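Local coordinates for protein dehydrogenase (Sinorhizobium meliloti, PDB 3UOE) that probably works as an oxidoreductase of the LDH2/MDH2 family, whose members include malate and L-lactate dehydrogenases, although its own substrate is not established, at residues 121-124 with 125-129; 297-300 with 301-304; 322-325 with 326-329. One frame throughout, in Å; residues are numbered along the deposited sequence.

Contact 1 of 3, residues 121-124 with 125-129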
loop_
_atom_site.group_PDB
_atom_site.type_symbol
_atom_site.label_atom_id
_atom_site.label_comp_id
_atom_site.label_asym_id
_atom_site.label_seq_id
_atom_site.Cartn_x
_atom_site.Cartn_y
_atom_site.Cartn_z
ATOM N N ARG A 121 -1.476 19.999 6.800
ATOM C CA ARG A 121 -1.527 19.774 8.244
ATOM C C ARG A 121 -2.456 20.761 8.973
ATOM O O ARG A 121 -3.123 20.396 9.943
ATOM C CB ARG A 121 -0.120 19.822 8.851
ATOM C CG ARG A 121 -0.095 19.432 10.312
ATOM C CD ARG A 121 1.283 19.563 10.940
ATOM N NE ARG A 121 1.217 19.314 12.378
ATOM C CZ ARG A 121 2.219 19.540 13.225
ATOM N NH1 ARG A 121 3.370 20.025 12.778
ATOM N NH2 ARG A 121 2.067 19.286 14.522
ATOM N N ARG A 122 -2.489 22.005 8.499
ATOM C CA ARG A 122 -3.323 23.042 9.097
ATOM C C ARG A 122 -4.807 22.656 9.118
ATOM O O ARG A 122 -5.534 22.970 10.057
ATOM C CB ARG A 122 -3.136 24.357 8.333
ATOM C CG ARG A 122 -1.794 25.025 8.594
ATOM C CD ARG A 122 -1.237 25.719 7.349
ATOM N NE ARG A 122 -1.830 27.035 7.112
ATOM C CZ ARG A 122 -1.594 27.781 6.033
ATOM N NH1 ARG A 122 -0.780 27.344 5.079
ATOM N NH2 ARG A 122 -2.175 28.972 5.903
ATOM N N ILE A 123 -5.229 21.962 8.070
ATOM C CA ILE A 123 -6.619 21.594 7.840
ATOM C C ILE A 123 -7.069 20.384 8.682
ATOM O O ILE A 123 -8.258 20.227 8.988
ATOM C CB ILE A 123 -6.825 21.346 6.311
ATOM C CG1 ILE A 123 -7.491 22.553 5.660
ATOM C CG2 ILE A 123 -7.591 20.064 6.020
ATOM C CD1 ILE A 123 -6.596 23.761 5.576
ATOM N N LEU A 124 -6.107 19.554 9.073
ATOM C CA LEU A 124 -6.370 18.298 9.781
ATOM C C LEU A 124 -7.176 18.440 11.073
ATOM O O LEU A 124 -7.969 17.560 11.424
ATOM C CB LEU A 124 -5.055 17.586 10.085
ATOM C CG LEU A 124 -4.413 16.712 9.017
ATOM C CD1 LEU A 124 -3.264 15.915 9.653
ATOM C CD2 LEU A 124 -5.435 15.769 8.400
ATOM N N LYS A 125 -6.953 19.533 11.792
ATOM C CA LYS A 125 -7.698 19.806 13.015
ATOM C C LYS A 125 -9.203 19.746 12.746
ATOM O O LYS A 125 -9.974 19.213 13.552
ATOM C CB LYS A 125 -7.308 21.182 13.551
ATOM C CG LYS A 125 -8.010 21.591 14.840
ATOM C CD LYS A 125 -7.836 20.538 15.931
ATOM C CE LYS A 125 -7.753 21.192 17.304
ATOM N NZ LYS A 125 -6.425 21.854 17.492
ATOM N N GLU A 126 -9.611 20.276 11.593
ATOM C CA GLU A 126 -11.012 20.243 11.181
ATOM C C GLU A 126 -11.410 18.935 10.495
ATOM O O GLU A 126 -12.504 18.428 10.716
ATOM C CB GLU A 126 -11.330 21.401 10.224
ATOM C CG GLU A 126 -10.825 22.759 10.675
ATOM C CD GLU A 126 -11.525 23.251 11.923
ATOM O OE1 GLU A 126 -10.823 23.591 12.904
ATOM O OE2 GLU A 126 -12.776 23.285 11.924
ATOM N N THR A 127 -10.535 18.397 9.649
ATOM C CA THR A 127 -10.965 17.351 8.716
ATOM C C THR A 127 -10.625 15.929 9.146
ATOM O O THR A 127 -11.354 14.997 8.798
ATOM C CB THR A 127 -10.432 17.598 7.289
ATOM O OG1 THR A 127 -9.003 17.470 7.279
ATOM C CG2 THR A 127 -10.846 18.998 6.794
ATOM N N GLY A 128 -9.525 15.777 9.895
ATOM C CA GLY A 128 -9.047 14.484 10.369
ATOM C C GLY A 128 -8.275 13.705 9.310
ATOM O O GLY A 128 -7.382 12.919 9.622
ATOM N N LEU A 129 -8.626 13.933 8.049
ATOM C CA LEU A 129 -7.979 13.279 6.914
ATOM C C LEU A 129 -7.854 14.303 5.795
ATOM O O LEU A 129 -8.795 15.048 5.521
ATOM C CB LEU A 129 -8.812 12.079 6.452
ATOM C CG LEU A 129 -8.620 11.467 5.060
ATOM C CD1 LEU A 129 -7.475 10.454 5.021
ATOM C CD2 LEU A 129 -9.920 10.797 4.587
HETATM O O HOH W 1 -4.383 21.005 12.485
#
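With chi1 at 66°, T127 holds OG1 between its backbone N and carbonyl carbon and turns CG2 anti to the carbonyl carbon, and this fork meets I123 one helical turn back. I123 CG2 sits 3.2 Å from T127 OG1 and 3.5 Å from T127 CG2, so one methyl group packs against both branches. The hydroxyl itself donates to L129 O at 3.0 Å, rising well above the plane of that carbonyl. This is the C-terminal end of helix 109-127, within the beta-alpha-beta unit that leads from strand 99-105 through the helix into strand 129-137. I123 O serves two donors here: T127 N at 3.0 Å lies in the carbonyl plane, whereas E126 N comes from above it. The helix closes with G128 N bonded to L124 O at 2.8 Å, and G128 then turns the chain out with a positive phi of 80°. L124 CD2 lies near where the chain leaves the helix, 3.6 Å from G128 C, while L290 and L155 also pack on this buried leucine. Further back the helix admits a water, which donates to R121 O at 2.9 Å and accepts weakly from K125 N.

Contact 2 of 3, residues 297-300 with 301-304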
loop_
_atom_site.group_PDB
_atom_site.type_symbol
_atom_site.label_atom_id
_atom_site.label_comp_id
_atom_site.label_asym_id
_atom_site.label_seq_id
_atom_site.Cartn_x
_atom_site.Cartn_y
_atom_site.Cartn_z
ATOM N N ALA A 297 -10.123 6.176 17.373
ATOM C CA ALA A 297 -10.598 5.652 18.641
ATOM C C ALA A 297 -9.555 4.749 19.286
ATOM O O ALA A 297 -9.814 4.145 20.329
ATOM C CB ALA A 297 -11.900 4.890 18.433
ATOM N N GLY A 298 -8.381 4.658 18.667
ATOM C CA GLY A 298 -7.335 3.759 19.140
ATOM C C GLY A 298 -6.338 4.410 20.084
ATOM O O GLY A 298 -6.529 5.541 20.525
ATOM N N SER A 299 -5.263 3.694 20.392
ATOM C CA SER A 299 -4.269 4.199 21.331
ATOM C C SER A 299 -2.837 4.082 20.796
ATOM O O SER A 299 -2.317 2.982 20.604
ATOM C CB SER A 299 -4.386 3.471 22.671
ATOM O OG SER A 299 -3.385 3.932 23.568
ATOM N N ILE A 300 -2.204 5.222 20.552
ATOM C CA ILE A 300 -0.819 5.221 20.101
ATOM C C ILE A 300 0.110 4.518 21.092
ATOM O O ILE A 300 0.971 3.742 20.689
ATOM C CB ILE A 300 -0.324 6.646 19.799
ATOM C CG1 ILE A 300 -1.104 7.224 18.613
ATOM C CG2 ILE A 300 1.170 6.652 19.527
ATOM C CD1 ILE A 300 -0.993 6.382 17.344
ATOM N N PRO A 301 -0.065 4.774 22.399
ATOM C CA PRO A 301 0.769 4.078 23.390
ATOM C C PRO A 301 0.580 2.563 23.381
ATOM O O PRO A 301 1.530 1.833 23.664
ATOM C CB PRO A 301 0.298 4.670 24.722
ATOM C CG PRO A 301 -0.229 6.024 24.361
ATOM C CD PRO A 301 -0.884 5.833 23.015
ATOM N N ALA A 302 -0.617 2.089 23.058
ATOM C CA ALA A 302 -0.840 0.653 22.931
ATOM C C ALA A 302 -0.094 0.118 21.718
ATOM O O ALA A 302 0.313 -1.045 21.688
ATOM C CB ALA A 302 -2.316 0.349 22.814
ATOM N N LEU A 303 0.079 0.968 20.711
ATOM C CA LEU A 303 0.873 0.598 19.543
ATOM C C LEU A 303 2.319 0.339 19.954
ATOM O O LEU A 303 2.932 -0.639 19.525
ATOM C CB LEU A 303 0.805 1.686 18.459
ATOM C CG LEU A 303 -0.218 1.400 17.354
ATOM C CD1 LEU A 303 -1.517 0.833 17.917
ATOM C CD2 LEU A 303 -0.485 2.623 16.477
ATOM N N ALA A 304 2.852 1.217 20.796
ATOM C CA ALA A 304 4.231 1.105 21.253
ATOM C C ALA A 304 4.491 -0.229 21.944
ATOM O O ALA A 304 5.428 -0.942 21.595
ATOM C CB ALA A 304 4.569 2.257 22.174
#
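The pyrrolidine ring of P301 carries S299 OG over one of its faces, 3.2 Å from P301 CD, while I300 CB packs beside the part of the ring formed by N and CD, 3.4 Å from P301 CD. The side chains of I300 and P301 cross at about a right angle. With OG anti to its backbone N (chi1 178°), S299 directs the hydroxyl oxygen past the proline toward the helix, where it accepts from A302 N in a weak, long bond of 3.4 Å. This makes S299 the N-cap of helix 300-311. A full capping box is not possible here, because A302, the residue three places on, has no polar side chain to return a bond to S299 N. P301 suits the first turn of the helix, where its lack of an N-H costs no intrahelical bond. The flat peptide groups then begin the regular pattern: S299 O receives L303 N at 3.1 Å, with the donor tilted somewhat from the carbonyl plane, and I300 O receives A304 N at 3.2 Å in the plane of its carbonyl. L303 lies against both of these carbonyls, its CB close to I300 O and its CD1 3.5 Å from S299 O. Its other branch, CD2, reaches I300 CD1 at 3.9 Å, the two side chains crossing at a slant. L303 also packs on L258 of the second subunit, and I300 on P293 of its own chain. A302 CB touches S299 CB at 3.7 Å.

Contact 3 of 3, residues 322-325 with 326-329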
loop_
_atom_site.group_PDB
_atom_site.type_symbol
_atom_site.label_atom_id
_atom_site.label_comp_id
_atom_site.label_asym_id
_atom_site.label_seq_id
_atom_site.Cartn_x
_atom_site.Cartn_y
_atom_site.Cartn_z
ATOM N N VAL A 322 13.600 -9.941 15.706
ATOM C CA VAL A 322 12.583 -9.331 14.863
ATOM C C VAL A 322 12.766 -7.825 14.919
ATOM O O VAL A 322 12.928 -7.259 15.998
ATOM C CB VAL A 322 11.163 -9.632 15.383
ATOM C CG1 VAL A 322 10.141 -8.695 14.729
ATOM C CG2 VAL A 322 10.802 -11.102 15.166
ATOM N N ALA A 323 12.739 -7.177 13.762
ATOM C CA ALA A 323 12.838 -5.731 13.706
ATOM C C ALA A 323 11.521 -5.092 13.254
ATOM O O ALA A 323 10.707 -5.735 12.579
ATOM C CB ALA A 323 13.958 -5.328 12.790
ATOM N N ILE A 324 11.322 -3.834 13.649
ATOM C CA ILE A 324 10.215 -3.022 13.171
ATOM C C ILE A 324 10.703 -2.084 12.068
ATOM O O ILE A 324 11.791 -1.513 12.180
ATOM C CB ILE A 324 9.641 -2.166 14.307
ATOM C CG1 ILE A 324 9.353 -3.039 15.533
ATOM C CG2 ILE A 324 8.393 -1.435 13.846
ATOM C CD1 ILE A 324 8.443 -4.230 15.259
ATOM N N PRO A 325 9.907 -1.927 10.993
ATOM C CA PRO A 325 10.291 -1.026 9.898
ATOM C C PRO A 325 10.752 0.323 10.425
ATOM O O PRO A 325 10.009 0.991 11.155
ATOM C CB PRO A 325 8.993 -0.880 9.100
ATOM C CG PRO A 325 8.326 -2.214 9.272
ATOM C CD PRO A 325 8.656 -2.653 10.698
ATOM N N GLY A 326 11.973 0.713 10.074
ATOM C CA GLY A 326 12.566 1.913 10.638
ATOM C C GLY A 326 13.725 1.666 11.598
ATOM O O GLY A 326 14.565 2.541 11.784
ATOM N N ASP A 327 13.780 0.486 12.210
ATOM C CA ASP A 327 14.905 0.138 13.089
ATOM C C ASP A 327 16.228 0.124 12.329
ATOM O O ASP A 327 17.198 0.782 12.722
ATOM C CB ASP A 327 14.701 -1.234 13.742
ATOM C CG ASP A 327 13.553 -1.246 14.737
ATOM O OD1 ASP A 327 13.115 -0.158 15.179
ATOM O OD2 ASP A 327 13.092 -2.356 15.076
ATOM N N GLY A 328 16.272 -0.639 11.246
ATOM C CA GLY A 328 17.496 -0.771 10.481
ATOM C C GLY A 328 18.035 0.579 10.043
ATOM O O GLY A 328 19.204 0.894 10.261
ATOM N N ALA A 329 17.172 1.381 9.429
ATOM C CA ALA A 329 17.561 2.697 8.942
ATOM C C ALA A 329 18.154 3.537 10.072
ATOM O O ALA A 329 19.188 4.196 9.902
ATOM C CB ALA A 329 16.368 3.402 8.316
HETATM O O HOH W 2 14.097 -2.156 9.938
#
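A type II beta turn from I324 to D327 leads directly into helix 327-339, with P325 and G326 at its two corners and G326 also serving as the N-cap residue. The bond that closes the turn runs from D327 N to I324 O at 2.8 Å, with the donor nearly in line with the C=O bond. G326 has a phi of 110°, and at its backbone angles any CB would collide with P325 O, so this corner calls for a glycine. A second bond runs the other way between the same two residues: D327 OD2 accepts from I324 N at 2.7 Å. The bond is nearly straight (N-H...O 163°), though the N-H comes from above the carboxylate plane. D327 CG, anti to the carbonyl carbon and beside the backbone N (chi1 -68°), is swung back over the turn, which also brings OD2 to 3.5 Å from I324 CB and 3.8 Å from A323 CB. OD2 has a further partner in R311, a salt bridge to the helix that precedes this loop. Were an alanine here instead of D327, the N-H of the buried I324 would probably be left without this acceptor and the charge of R311 without this mate. Being in the first turn of the helix, the negative group is likely to be favoured by the helix dipole as well. Y250 of the second subunit is hydrogen-bonded through OH to A323 O and packs on I324. A water joins the turn to the helix, donating to I324 O at 3.3 Å and accepting from G328 N at 3.0 Å.

In the fold
The three contacts illustrate how helix ends are finished in different settings. Contact 1 is a C-terminal end, partly buried, beside the mixed sheet; contacts 2 and 3 are N-terminal starts at the surface, on the successive helices 300-311 and 327-339. Their chemistry differs accordingly: 121-129 relies on backbone bonds, apolar packing and an exit glycine, 297-304 on a serine cap and a proline, and 322-329 on a charged side chain that spans its turn. Contacts 2 and 3 have centres about 19 Å apart, and contact 3 reaches the far end of the helix that contact 2 begins. All three touch the second subunit.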